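Local coordinates for protein ATP grasp ligase (Microcystis aeruginosa MRC, PDB 5IG9) that probably uses ATP to close lactone rings between side chains of a microviridin precursor peptide, at residues A[33-38]-A[78-83]; A[9-14]-A[72-77]; A[39-44]-A[53-58]. All coordinates share one frame; numbering follows the deposited sequence.

Contact 1 sits at the corner of a bent arrangement in the Rossmann-like pre-ATP-grasp domain, its centre about 12 Å from the centre of each of the other two. The bond from Arg-76 N to Thr-34 OG1, 2.8 Å long, ties it to contact 2; the salt bridge between Arg-36 NH2 and Asp-57 OD1, 2.6 Å, ties it to contact 3. Contacts 2 and 3 do not touch: their centres are about 17 Å apart and their nearest atoms about 7 Å. Contact 2 meets Glu-300, in the loop after strand 290-296 of the ATP-grasp part of the chain; contact 3 faces the second subunit, which contact 1 also touches.

Contact 1 (A[33-38]-A[78-83]); sequences DTDRFP and GLKLPD
The type I beta turn running from Gly-78 to Leu-81 docks on loop 33-38, which leaves strand 29-33 of the Rossmann-like parallel sheet; the turn itself belongs to the long connection from strand 69-72 to helix 87-107. Two backbone bonds hold the loops together. Gly-78 N gives a bond of 3.2 Å to Thr-34 O, and Lys-80 N gives another of 3.2 Å to Asp-35 O. Gly-78 CA also makes a CA-H...O contact with Phe-37 O. Gly-78 has a positive phi of 73°, a conformation that suits glycine.

Side chains fill in around this frame. Lys-80 runs alongside Asp-35 and Arg-36, pointing the same way: its CB sits on Asp-35 O, and with CG opposite its carbonyl carbon (chi1 -82°) and chi2 extended (-172°), CD comes to lie 3.6 Å from Arg-36 CG. Those neighbours spend their polar ends elsewhere, the Asp-35 carboxylate on Ser-9 and the Arg-36 guanidinium on Asp-57, Glu-40 and Asp-33. The bond from Arg-36 NH1 to Asp-33 OD2 lies close to the guanidinium plane. Next along the loop, Phe-37 and Pro-38 pack on Cys-97 of helix 87-107 and also touch the second subunit. A cis peptide precedes Pro-38, whose ring crosses Leu-81 at about a right angle, its CD 4.2 Å from Leu-81 CD2.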
ATOM      1  N   ASP A  33     -10.251  15.387   8.455  1.00 52.98           N
ATOM      2  CA  ASP A  33      -9.149  15.904   7.645  1.00 54.55           C
ATOM      3  C   ASP A  33      -7.865  15.218   8.089  1.00 53.64           C
ATOM      4  O   ASP A  33      -7.330  15.502   9.164  1.00 54.75           O
ATOM      5  CB  ASP A  33      -9.050  17.420   7.768  1.00 58.25           C
ATOM      6  CG  ASP A  33     -10.247  18.133   7.165  1.00 61.28           C
ATOM      7  OD1 ASP A  33     -10.851  17.588   6.217  1.00 67.51           O
ATOM      8  OD2 ASP A  33     -10.588  19.237   7.641  1.00 60.00           O
ATOM      9  N   THR A  34      -7.365  14.308   7.250  1.00 54.43           N
ATOM     10  CA  THR A  34      -6.201  13.513   7.625  1.00 54.54           C
ATOM     11  C   THR A  34      -4.947  14.366   7.760  1.00 54.32           C
ATOM     12  O   THR A  34      -4.054  14.029   8.543  1.00 52.05           O
ATOM     13  CB  THR A  34      -5.973  12.398   6.603  1.00 56.05           C
ATOM     14  OG1 THR A  34      -5.908  12.960   5.286  1.00 57.06           O
ATOM     15  CG2 THR A  34      -7.101  11.385   6.658  1.00 57.47           C
ATOM     16  N   ASP A  35      -4.858  15.469   7.013  1.00 55.29           N
ATOM     17  CA  ASP A  35      -3.666  16.305   7.089  1.00 57.49           C
ATOM     18  C   ASP A  35      -3.606  17.119   8.374  1.00 56.41           C
ATOM     19  O   ASP A  35      -2.516  17.550   8.768  1.00 61.65           O
ATOM     20  CB  ASP A  35      -3.590  17.231   5.875  1.00 60.92           C
ATOM     21  CG  ASP A  35      -4.760  18.190   5.798  1.00 63.72           C
ATOM     22  OD1 ASP A  35      -5.875  17.806   6.207  1.00 63.60           O
ATOM     23  OD2 ASP A  35      -4.562  19.329   5.328  1.00 64.88           O
ATOM     24  N   ARG A  36      -4.739  17.333   9.038  1.00 58.07           N
ATOM     25  CA  ARG A  36      -4.778  18.056  10.300  1.00 57.54           C
ATOM     26  C   ARG A  36      -4.609  17.137  11.504  1.00 56.94           C
ATOM     27  O   ARG A  36      -4.880  17.554  12.635  1.00 56.69           O
ATOM     28  CB  ARG A  36      -6.080  18.853  10.401  1.00 58.26           C
ATOM     29  CG  ARG A  36      -6.178  19.937   9.337  1.00 57.67           C
ATOM     30  CD  ARG A  36      -7.486  20.702   9.389  1.00 57.47           C
ATOM     31  NE  ARG A  36      -7.910  20.995  10.751  1.00 57.81           N
ATOM     32  CZ  ARG A  36      -9.052  20.566  11.279  1.00 59.15           C
ATOM     33  NH1 ARG A  36      -9.884  19.836  10.549  1.00 60.10           N
ATOM     34  NH2 ARG A  36      -9.368  20.875  12.530  1.00 64.37           N
ATOM     35  N   PHE A  37      -4.181  15.902  11.277  1.00 55.32           N
ATOM     36  CA  PHE A  37      -3.760  14.978  12.323  1.00 54.83           C
ATOM     37  C   PHE A  37      -2.259  14.786  12.162  1.00 54.83           C
ATOM     38  O   PHE A  37      -1.784  14.611  11.044  1.00 54.86           O
ATOM     39  CB  PHE A  37      -4.509  13.644  12.207  1.00 54.43           C
ATOM     40  CG  PHE A  37      -3.890  12.512  12.989  1.00 54.20           C
ATOM     41  CD1 PHE A  37      -4.198  12.327  14.329  1.00 53.23           C
ATOM     42  CD2 PHE A  37      -3.024  11.618  12.379  1.00 54.47           C
ATOM     43  CE1 PHE A  37      -3.637  11.282  15.046  1.00 54.12           C
ATOM     44  CE2 PHE A  37      -2.462  10.573  13.093  1.00 55.51           C
ATOM     45  CZ  PHE A  37      -2.769  10.406  14.428  1.00 53.47           C
ATOM     46  N   PRO A  38      -1.502  14.799  13.271  1.00 54.74           N
ATOM     47  CA  PRO A  38      -1.919  14.891  14.673  1.00 55.56           C
ATOM     48  C   PRO A  38      -1.878  16.301  15.254  1.00 56.97           C
ATOM     49  O   PRO A  38      -2.170  16.489  16.436  1.00 54.81           O
ATOM     50  CB  PRO A  38      -0.895  14.011  15.375  1.00 55.29           C
ATOM     51  CG  PRO A  38       0.363  14.285  14.601  1.00 55.06           C
ATOM     52  CD  PRO A  38      -0.062  14.507  13.163  1.00 54.35           C
ATOM     53  N   GLY A  78      -0.895  13.676   7.953  1.00 62.86           N
ATOM     54  CA  GLY A  78       0.139  14.462   8.600  1.00 63.61           C
ATOM     55  C   GLY A  78       0.826  15.505   7.750  1.00 64.05           C
ATOM     56  O   GLY A  78       1.963  15.878   8.057  1.00 61.90           O
ATOM     57  N   LEU A  79       0.176  16.003   6.696  1.00 65.99           N
ATOM     58  CA  LEU A  79       0.833  16.991   5.845  1.00 68.75           C
ATOM     59  C   LEU A  79       1.089  18.288   6.598  1.00 66.28           C
ATOM     60  O   LEU A  79       2.147  18.911   6.439  1.00 66.79           O
ATOM     61  CB  LEU A  79      -0.004  17.259   4.597  1.00 72.04           C
ATOM     62  CG  LEU A  79      -0.057  16.148   3.548  1.00 78.27           C
ATOM     63  CD1 LEU A  79      -0.474  16.729   2.208  1.00 80.56           C
ATOM     64  CD2 LEU A  79       1.282  15.435   3.438  1.00 78.76           C
ATOM     65  N   LYS A  80       0.143  18.705   7.436  1.00 60.23           N
ATOM     66  CA  LYS A  80       0.296  19.927   8.215  1.00 65.61           C
ATOM     67  C   LYS A  80       1.317  19.796   9.359  1.00 70.41           C
ATOM     68  O   LYS A  80       1.291  20.612  10.281  1.00 77.57           O
ATOM     69  CB  LYS A  80      -1.062  20.375   8.766  1.00 67.72           C
ATOM     70  CG  LYS A  80      -1.911  21.156   7.765  1.00 75.19           C
ATOM     71  CD  LYS A  80      -3.151  21.724   8.421  1.00 80.26           C
ATOM     72  CE  LYS A  80      -3.222  23.226   8.221  1.00 84.44           C
ATOM     73  NZ  LYS A  80      -3.481  23.615   6.804  1.00 87.51           N
ATOM     74  N   LEU A  81       2.206  18.811   9.323  1.00 73.91           N
ATOM     75  CA  LEU A  81       3.319  18.814  10.257  1.00 73.51           C
ATOM     76  C   LEU A  81       4.231  19.998   9.949  1.00 75.56           C
ATOM     77  O   LEU A  81       4.464  20.308   8.778  1.00 76.34           O
ATOM     78  CB  LEU A  81       4.118  17.516  10.174  1.00 73.34           C
ATOM     79  CG  LEU A  81       3.531  16.322  10.925  1.00 70.83           C
ATOM     80  CD1 LEU A  81       4.336  15.058  10.657  1.00 73.64           C
ATOM     81  CD2 LEU A  81       3.472  16.616  12.412  1.00 66.01           C
ATOM     82  N   PRO A  82       4.753  20.682  10.968  1.00 72.60           N
ATOM     83  CA  PRO A  82       5.540  21.894  10.715  1.00 78.69           C
ATOM     84  C   PRO A  82       6.731  21.636   9.804  1.00 83.36           C
ATOM     85  O   PRO A  82       7.383  20.591   9.876  1.00 86.30           O
ATOM     86  CB  PRO A  82       5.990  22.319  12.116  1.00 80.21           C
ATOM     87  CG  PRO A  82       4.955  21.777  13.018  1.00 77.82           C
ATOM     88  CD  PRO A  82       4.554  20.455  12.411  1.00 75.80           C
ATOM     89  N   ASP A  83       7.014  22.615   8.945  1.00 83.89           N
ATOM     90  CA  ASP A  83       8.160  22.506   8.050  1.00 83.00           C
ATOM     91  C   ASP A  83       9.474  22.582   8.817  1.00 76.64           C
ATOM     92  O   ASP A  83      10.469  21.966   8.414  1.00 72.65           O
ATOM     93  CB  ASP A  83       8.098  23.601   6.985  1.00 91.82           C
ATOM     94  CG  ASP A  83       7.514  24.902   7.515  1.00101.48           C
ATOM     95  OD1 ASP A  83       6.653  24.851   8.422  1.00102.67           O
ATOM     96  OD2 ASP A  83       7.910  25.976   7.013  1.00108.52           O
TER

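Contact 2 (A[9-14]-A[72-77]); sequences SRDNES and YRRMRY
With chi1 at -150°, Asp-11 carries its carboxylate away from its own backbone N and out to Arg-73; that arginine starts extended too (chi1 162°), then bends at chi2 (65°) to lay its guanidinium edge along the acid. The two flat groups are nearly coplanar. Arg-73 NE donates to the syn lone pair of Asp-11 OD2 at 3.2 Å, and NH2 adds a weak bond to OD1 at 3.4 Å: a side-on, two-pronged salt bridge between the loops that follow strands 3-7 and 69-72.

The acid has further donors: Asp-11 OD1 accepts from Asn-12 N at 2.7 Å, on its anti side and out of the carboxylate plane, and OD2 from Thr-7 OG1. Asn-12 OD1 in turn takes a capping bond from Ser-14 N, 3.1 Å, where helix 14-23 begins. Ser-14 CB lies over one face of the Arg-73 guanidinium, toward its rim; over the centre of the opposite face sits Arg-74 CZ, 3.7 Å above the plane.

Glu-300 answers this cluster: its OE2 pairs with Arg-73 NH2, Arg-74 NH2 and Asn-12 ND2, while Arg-74 NH1 reaches Val-298 O. Asp-11 thus pairs with Arg-73, and Glu-300 with both guanidiniums, which lie face over face; this would be expected to offset their positive charges, and it joins the pre-ATP-grasp domain to the loop after strand 290-296 electrostatically.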
ATOM      1  N   SER A   9      -7.891  18.833   4.464  1.00 56.92           N
ATOM      2  CA  SER A   9      -8.455  20.173   4.605  1.00 59.34           C
ATOM      3  C   SER A   9      -8.546  20.911   3.273  1.00 62.29           C
ATOM      4  O   SER A   9      -9.469  21.709   3.075  1.00 59.45           O
ATOM      5  CB  SER A   9      -7.629  20.985   5.602  1.00 63.20           C
ATOM      6  OG  SER A   9      -6.272  21.057   5.200  1.00 65.39           O
ATOM      7  N   ARG A  10      -7.609  20.675   2.355  1.00 59.98           N
ATOM      8  CA  ARG A  10      -7.593  21.374   1.078  1.00 58.67           C
ATOM      9  C   ARG A  10      -8.320  20.610  -0.025  1.00 56.11           C
ATOM     10  O   ARG A  10      -8.083  20.876  -1.210  1.00 54.32           O
ATOM     11  CB  ARG A  10      -6.153  21.674   0.652  1.00 65.38           C
ATOM     12  CG  ARG A  10      -5.398  22.616   1.584  1.00 68.53           C
ATOM     13  CD  ARG A  10      -4.015  22.953   1.034  1.00 72.57           C
ATOM     14  NE  ARG A  10      -3.949  24.287   0.440  1.00 78.53           N
ATOM     15  CZ  ARG A  10      -4.108  24.545  -0.855  1.00 78.31           C
ATOM     16  NH1 ARG A  10      -4.346  23.559  -1.709  1.00 77.96           N
ATOM     17  NH2 ARG A  10      -4.025  25.792  -1.300  1.00 72.23           N
ATOM     18  N   ASP A  11      -9.197  19.674   0.333  1.00 55.99           N
ATOM     19  CA  ASP A  11      -9.975  18.972  -0.674  1.00 55.03           C
ATOM     20  C   ASP A  11     -11.010  19.913  -1.286  1.00 55.67           C
ATOM     21  O   ASP A  11     -11.333  20.971  -0.739  1.00 58.07           O
ATOM     22  CB  ASP A  11     -10.663  17.746  -0.077  1.00 54.67           C
ATOM     23  CG  ASP A  11     -10.861  16.637  -1.094  1.00 57.08           C
ATOM     24  OD1 ASP A  11     -10.698  16.899  -2.304  1.00 58.20           O
ATOM     25  OD2 ASP A  11     -11.179  15.501  -0.683  1.00 63.00           O
ATOM     26  N   ASN A  12     -11.536  19.507  -2.434  1.00 56.43           N
ATOM     27  CA  ASN A  12     -12.326  20.398  -3.270  1.00 57.05           C
ATOM     28  C   ASN A  12     -13.804  20.311  -2.880  1.00 60.52           C
ATOM     29  O   ASN A  12     -14.148  19.875  -1.778  1.00 58.62           O
ATOM     30  CB  ASN A  12     -12.073  20.078  -4.748  1.00 52.86           C
ATOM     31  CG  ASN A  12     -12.315  18.617  -5.088  1.00 50.36           C
ATOM     32  OD1 ASN A  12     -13.221  17.981  -4.554  1.00 53.68           O
ATOM     33  ND2 ASN A  12     -11.495  18.078  -5.985  1.00 48.73           N
ATOM     34  N   GLU A  13     -14.689  20.725  -3.783  1.00 54.18           N
ATOM     35  CA  GLU A  13     -16.115  20.845  -3.514  1.00 57.73           C
ATOM     36  C   GLU A  13     -16.837  19.504  -3.503  1.00 55.74           C
ATOM     37  O   GLU A  13     -18.057  19.479  -3.306  1.00 60.45           O
ATOM     38  CB  GLU A  13     -16.768  21.771  -4.547  1.00 59.54           C
ATOM     39  CG  GLU A  13     -16.054  23.107  -4.755  1.00 67.51           C
ATOM     40  CD  GLU A  13     -14.823  22.998  -5.650  1.00 72.28           C
ATOM     41  OE1 GLU A  13     -14.835  22.178  -6.593  1.00 85.73           O
ATOM     42  OE2 GLU A  13     -13.839  23.729  -5.403  1.00 72.51           O
ATOM     43  N   SER A  14     -16.125  18.396  -3.713  1.00 53.80           N
ATOM     44  CA  SER A  14     -16.776  17.093  -3.658  1.00 55.48           C
ATOM     45  C   SER A  14     -17.264  16.786  -2.248  1.00 54.39           C
ATOM     46  O   SER A  14     -18.313  16.156  -2.069  1.00 54.77           O
ATOM     47  CB  SER A  14     -15.813  16.006  -4.135  1.00 56.66           C
ATOM     48  OG  SER A  14     -14.914  16.514  -5.104  1.00 58.12           O
ATOM     49  N   TYR A  72     -13.688   6.351   1.813  1.00 50.02           N
ATOM     50  CA  TYR A  72     -12.228   6.340   1.713  1.00 47.58           C
ATOM     51  C   TYR A  72     -11.837   7.261   0.560  1.00 47.27           C
ATOM     52  O   TYR A  72     -11.504   6.831  -0.548  1.00 47.07           O
ATOM     53  CB  TYR A  72     -11.728   4.913   1.514  1.00 45.22           C
ATOM     54  CG  TYR A  72     -10.242   4.718   1.691  1.00 43.62           C
ATOM     55  CD1 TYR A  72      -9.592   5.161   2.836  1.00 45.96           C
ATOM     56  CD2 TYR A  72      -9.492   4.065   0.724  1.00 43.98           C
ATOM     57  CE1 TYR A  72      -8.236   4.973   3.002  1.00 45.10           C
ATOM     58  CE2 TYR A  72      -8.137   3.872   0.880  1.00 44.23           C
ATOM     59  CZ  TYR A  72      -7.512   4.326   2.021  1.00 44.51           C
ATOM     60  OH  TYR A  72      -6.158   4.134   2.182  1.00 48.34           O
ATOM     61  N   ARG A  73     -11.883   8.563   0.840  1.00 47.16           N
ATOM     62  CA  ARG A  73     -11.779   9.596  -0.202  1.00 50.32           C
ATOM     63  C   ARG A  73     -10.331  10.035  -0.414  1.00 48.52           C
ATOM     64  O   ARG A  73      -9.692   9.630  -1.390  1.00 45.80           O
ATOM     65  CB  ARG A  73     -12.695  10.771   0.156  1.00 53.80           C
ATOM     66  CG  ARG A  73     -12.422  12.084  -0.560  1.00 56.02           C
ATOM     67  CD  ARG A  73     -12.664  12.006  -2.052  1.00 55.76           C
ATOM     68  NE  ARG A  73     -12.358  13.286  -2.681  1.00 57.93           N
ATOM     69  CZ  ARG A  73     -12.389  13.504  -3.989  1.00 54.86           C
ATOM     70  NH1 ARG A  73     -12.713  12.522  -4.820  1.00 54.01           N
ATOM     71  NH2 ARG A  73     -12.094  14.705  -4.464  1.00 54.12           N
ATOM     72  N   ARG A  74      -9.799  10.858   0.493  1.00 53.70           N
ATOM     73  CA  ARG A  74      -8.468  11.430   0.337  1.00 53.26           C
ATOM     74  C   ARG A  74      -7.627  11.122   1.564  1.00 55.88           C
ATOM     75  O   ARG A  74      -8.094  11.253   2.697  1.00 61.20           O
ATOM     76  CB  ARG A  74      -8.535  12.945   0.105  1.00 51.79           C
ATOM     77  CG  ARG A  74      -8.054  13.379  -1.270  1.00 52.92           C
ATOM     78  CD  ARG A  74      -8.345  12.308  -2.304  1.00 48.76           C
ATOM     79  NE  ARG A  74      -8.584  12.867  -3.627  1.00 49.18           N
ATOM     80  CZ  ARG A  74      -8.923  12.144  -4.689  1.00 50.05           C
ATOM     81  NH1 ARG A  74      -9.058  10.830  -4.579  1.00 51.44           N
ATOM     82  NH2 ARG A  74      -9.128  12.733  -5.856  1.00 51.32           N
ATOM     83  N   MET A  75      -6.382  10.716   1.333  1.00 54.41           N
ATOM     84  CA  MET A  75      -5.487  10.279   2.400  1.00 56.19           C
ATOM     85  C   MET A  75      -4.222  11.130   2.359  1.00 53.91           C
ATOM     86  O   MET A  75      -3.292  10.834   1.603  1.00 47.98           O
ATOM     87  CB  MET A  75      -5.164   8.795   2.259  1.00 61.82           C
ATOM     88  CG  MET A  75      -6.381   7.884   2.323  1.00 73.00           C
ATOM     89  SD  MET A  75      -7.420   7.915   0.846  1.00 90.67           S
ATOM     90  CE  MET A  75      -6.238   7.467  -0.422  1.00 76.26           C
ATOM     91  N   ARG A  76      -4.183  12.184   3.176  1.00 60.59           N
ATOM     92  CA  ARG A  76      -3.008  13.044   3.260  1.00 59.19           C
ATOM     93  C   ARG A  76      -2.486  13.094   4.692  1.00 59.09           C
ATOM     94  O   ARG A  76      -2.461  14.161   5.312  1.00 60.42           O
ATOM     95  CB  ARG A  76      -3.339  14.449   2.754  1.00 60.53           C
ATOM     96  CG  ARG A  76      -3.880  14.480   1.335  1.00 64.28           C
ATOM     97  CD  ARG A  76      -2.888  13.872   0.361  1.00 65.01           C
ATOM     98  NE  ARG A  76      -3.507  13.586  -0.926  1.00 66.31           N
ATOM     99  CZ  ARG A  76      -3.548  14.439  -1.943  1.00 68.69           C
ATOM    100  NH1 ARG A  76      -2.998  15.640  -1.826  1.00 69.03           N
ATOM    101  NH2 ARG A  76      -4.138  14.089  -3.078  1.00 69.12           N
ATOM    102  N   TYR A  77      -2.048  11.950   5.217  1.00 59.96           N
ATOM    103  CA  TYR A  77      -1.763  11.830   6.643  1.00 59.68           C
ATOM    104  C   TYR A  77      -0.606  12.731   7.059  1.00 61.06           C
ATOM    105  O   TYR A  77       0.520  12.575   6.579  1.00 64.07           O
ATOM    106  CB  TYR A  77      -1.447  10.380   6.994  1.00 58.33           C
ATOM    107  CG  TYR A  77      -2.425   9.378   6.430  1.00 58.19           C
ATOM    108  CD1 TYR A  77      -3.693   9.228   6.976  1.00 58.76           C
ATOM    109  CD2 TYR A  77      -2.075   8.572   5.355  1.00 52.87           C
ATOM    110  CE1 TYR A  77      -4.586   8.309   6.462  1.00 54.15           C
ATOM    111  CE2 TYR A  77      -2.959   7.652   4.837  1.00 48.65           C
ATOM    112  CZ  TYR A  77      -4.212   7.523   5.393  1.00 51.45           C
ATOM    113  OH  TYR A  77      -5.093   6.604   4.876  1.00 54.13           O
TER

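Contact 3 (A[39-44]-A[53-58]); sequences TEVKVD and GIITDG
Lys-42 to Asp-44 and Ile-54 to Thr-56 pair as the two arms of a beta hairpin, their short strand axes antiparallel at 171°. Backbone bonds come first. Lys-42 N reaches Thr-56 O at 2.8 Å, and Thr-56 N returns a bond of 2.6 Å to Lys-42 O. Asp-44 and Ile-54 form the second hydrogen-bonded pair, N to O at 2.9 Å each way, with Val-43 and Ile-55 the non-hydrogen-bonded pair between.

Apolar contacts follow. Ile-55 CG2 touches two valines, 3.7 Å from Val-41 CG1 and 4.1 Å from Val-43 CG2. Val-41 has CG1 opposite its backbone N (chi1 -177°), which turns that methyl onto Ile-55 and leaves CG2 for Asp-57, 3.9 Å from its OD2. Cutting Val-41 back to a glycine would take away both methyls and is likely to open a gap beside Ile-55 CG2 and the Asp-57 side chain.

On the other face aliphatic parts line up: Lys-42 CB meets Thr-56 CB, and Ile-54 CG2 lies 3.7 Å from Asp-44 CB. The polar end of Asp-44 turns to the second subunit, bonding Ser-145 and Asn-147 there, while that of Asp-57 goes to Arg-36.

In the fold, Val-43 and Ile-55 pack on Met-104 of helix 87-107 and, with Val-41, on Phe-32 of strand 29-33; strand 60-63 flanks strand 54-57, and at Asp-44 the sheet continues through an antiparallel ladder with a strand of the second subunit.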
ATOM      1  N   THR A  39      -1.514  17.277  14.420  1.00 58.24           N
ATOM      2  CA  THR A  39      -1.292  18.637  14.903  1.00 58.28           C
ATOM      3  C   THR A  39      -2.561  19.261  15.484  1.00 58.58           C
ATOM      4  O   THR A  39      -2.482  20.021  16.458  1.00 57.20           O
ATOM      5  CB  THR A  39      -0.729  19.496  13.764  1.00 62.32           C
ATOM      6  OG1 THR A  39       0.541  18.969  13.355  1.00 63.65           O
ATOM      7  CG2 THR A  39      -0.543  20.947  14.204  1.00 64.98           C
ATOM      8  N   GLU A  40      -3.733  18.952  14.928  1.00 58.95           N
ATOM      9  CA  GLU A  40      -4.957  19.594  15.411  1.00 59.64           C
ATOM     10  C   GLU A  40      -6.040  18.611  15.825  1.00 59.36           C
ATOM     11  O   GLU A  40      -6.731  18.856  16.817  1.00 64.44           O
ATOM     12  CB  GLU A  40      -5.506  20.544  14.324  1.00 61.84           C
ATOM     13  CG  GLU A  40      -4.461  21.502  13.781  1.00 63.30           C
ATOM     14  CD  GLU A  40      -4.933  22.266  12.567  1.00 64.36           C
ATOM     15  OE1 GLU A  40      -6.133  22.617  12.508  1.00 65.66           O
ATOM     16  OE2 GLU A  40      -4.103  22.508  11.665  1.00 66.04           O
ATOM     17  N   VAL A  41      -6.197  17.509  15.102  1.00 56.97           N
ATOM     18  CA  VAL A  41      -7.259  16.547  15.374  1.00 55.47           C
ATOM     19  C   VAL A  41      -6.752  15.504  16.357  1.00 58.10           C
ATOM     20  O   VAL A  41      -5.634  14.995  16.222  1.00 58.60           O
ATOM     21  CB  VAL A  41      -7.751  15.891  14.069  1.00 54.07           C
ATOM     22  CG1 VAL A  41      -8.909  14.941  14.333  1.00 51.48           C
ATOM     23  CG2 VAL A  41      -8.153  16.956  13.061  1.00 56.20           C
ATOM     24  N   LYS A  42      -7.567  15.198  17.364  1.00 51.90           N
ATOM     25  CA  LYS A  42      -7.259  14.167  18.347  1.00 50.53           C
ATOM     26  C   LYS A  42      -7.928  12.863  17.942  1.00 47.61           C
ATOM     27  O   LYS A  42      -9.143  12.826  17.721  1.00 48.45           O
ATOM     28  CB  LYS A  42      -7.731  14.578  19.743  1.00 52.89           C
ATOM     29  CG  LYS A  42      -7.100  15.845  20.281  1.00 55.16           C
ATOM     30  CD  LYS A  42      -5.584  15.748  20.290  1.00 59.97           C
ATOM     31  CE  LYS A  42      -4.998  16.455  21.501  1.00 65.30           C
ATOM     32  NZ  LYS A  42      -5.656  17.769  21.745  1.00 69.69           N
ATOM     33  N   VAL A  43      -7.140  11.798  17.856  1.00 46.93           N
ATOM     34  CA  VAL A  43      -7.638  10.467  17.538  1.00 48.88           C
ATOM     35  C   VAL A  43      -7.215   9.527  18.659  1.00 48.90           C
ATOM     36  O   VAL A  43      -6.030   9.461  19.008  1.00 47.44           O
ATOM     37  CB  VAL A  43      -7.116   9.968  16.177  1.00 47.48           C
ATOM     38  CG1 VAL A  43      -7.715   8.610  15.838  1.00 48.10           C
ATOM     39  CG2 VAL A  43      -7.431  10.974  15.080  1.00 45.82           C
ATOM     40  N   ASP A  44      -8.184   8.815  19.231  1.00 47.38           N
ATOM     41  CA  ASP A  44      -7.929   7.826  20.270  1.00 47.07           C
ATOM     42  C   ASP A  44      -8.465   6.484  19.798  1.00 44.45           C
ATOM     43  O   ASP A  44      -9.661   6.356  19.518  1.00 40.70           O
ATOM     44  CB  ASP A  44      -8.575   8.234  21.594  1.00 50.42           C
ATOM     45  CG  ASP A  44      -8.010   9.524  22.137  1.00 54.97           C
ATOM     46  OD1 ASP A  44      -6.804   9.775  21.934  1.00 55.49           O
ATOM     47  OD2 ASP A  44      -8.773  10.292  22.762  1.00 54.42           O
ATOM     48  N   GLY A  53     -13.237   4.114  20.756  1.00 57.69           N
ATOM     49  CA  GLY A  53     -12.429   4.962  19.901  1.00 52.68           C
ATOM     50  C   GLY A  53     -13.176   6.231  19.541  1.00 49.24           C
ATOM     51  O   GLY A  53     -14.400   6.239  19.361  1.00 51.31           O
ATOM     52  N   ILE A  54     -12.435   7.327  19.438  1.00 49.47           N
ATOM     53  CA  ILE A  54     -13.052   8.645  19.350  1.00 47.42           C
ATOM     54  C   ILE A  54     -12.123   9.576  18.584  1.00 43.30           C
ATOM     55  O   ILE A  54     -10.907   9.597  18.808  1.00 41.35           O
ATOM     56  CB  ILE A  54     -13.378   9.187  20.759  1.00 50.95           C
ATOM     57  CG1 ILE A  54     -14.028  10.560  20.683  1.00 52.67           C
ATOM     58  CG2 ILE A  54     -12.137   9.210  21.637  1.00 55.56           C
ATOM     59  CD1 ILE A  54     -14.571  11.010  22.003  1.00 51.49           C
ATOM     60  N   ILE A  55     -12.711  10.345  17.674  1.00 43.65           N
ATOM     61  CA  ILE A  55     -12.014  11.377  16.918  1.00 44.51           C
ATOM     62  C   ILE A  55     -12.559  12.723  17.369  1.00 46.94           C
ATOM     63  O   ILE A  55     -13.774  12.950  17.327  1.00 44.76           O
ATOM     64  CB  ILE A  55     -12.208  11.200  15.404  1.00 44.48           C
ATOM     65  CG1 ILE A  55     -11.935   9.753  14.996  1.00 46.95           C
ATOM     66  CG2 ILE A  55     -11.317  12.160  14.638  1.00 44.66           C
ATOM     67  CD1 ILE A  55     -12.155   9.492  13.531  1.00 48.26           C
ATOM     68  N   THR A  56     -11.668  13.612  17.799  1.00 50.62           N
ATOM     69  CA  THR A  56     -12.054  14.924  18.301  1.00 51.45           C
ATOM     70  C   THR A  56     -11.457  16.007  17.414  1.00 52.06           C
ATOM     71  O   THR A  56     -10.238  16.048  17.222  1.00 52.42           O
ATOM     72  CB  THR A  56     -11.594  15.119  19.748  1.00 51.68           C
ATOM     73  OG1 THR A  56     -12.138  14.083  20.579  1.00 51.65           O
ATOM     74  CG2 THR A  56     -12.047  16.472  20.270  1.00 52.17           C
ATOM     75  N   ASP A  57     -12.313  16.882  16.884  1.00 54.10           N
ATOM     76  CA  ASP A  57     -11.898  18.036  16.082  1.00 55.16           C
ATOM     77  C   ASP A  57     -12.579  19.276  16.654  1.00 59.51           C
ATOM     78  O   ASP A  57     -13.701  19.609  16.258  1.00 61.22           O
ATOM     79  CB  ASP A  57     -12.253  17.841  14.607  1.00 55.97           C
ATOM     80  CG  ASP A  57     -11.596  18.870  13.696  1.00 56.90           C
ATOM     81  OD1 ASP A  57     -11.032  19.862  14.206  1.00 61.12           O
ATOM     82  OD2 ASP A  57     -11.651  18.687  12.462  1.00 53.48           O
ATOM     83  N   GLY A  58     -11.898  19.962  17.572  1.00 58.04           N
ATOM     84  CA  GLY A  58     -12.454  21.141  18.212  1.00 61.16           C
ATOM     85  C   GLY A  58     -13.746  20.832  18.939  1.00 65.81           C
ATOM     86  O   GLY A  58     -13.786  19.952  19.805  1.00 67.19           O
TER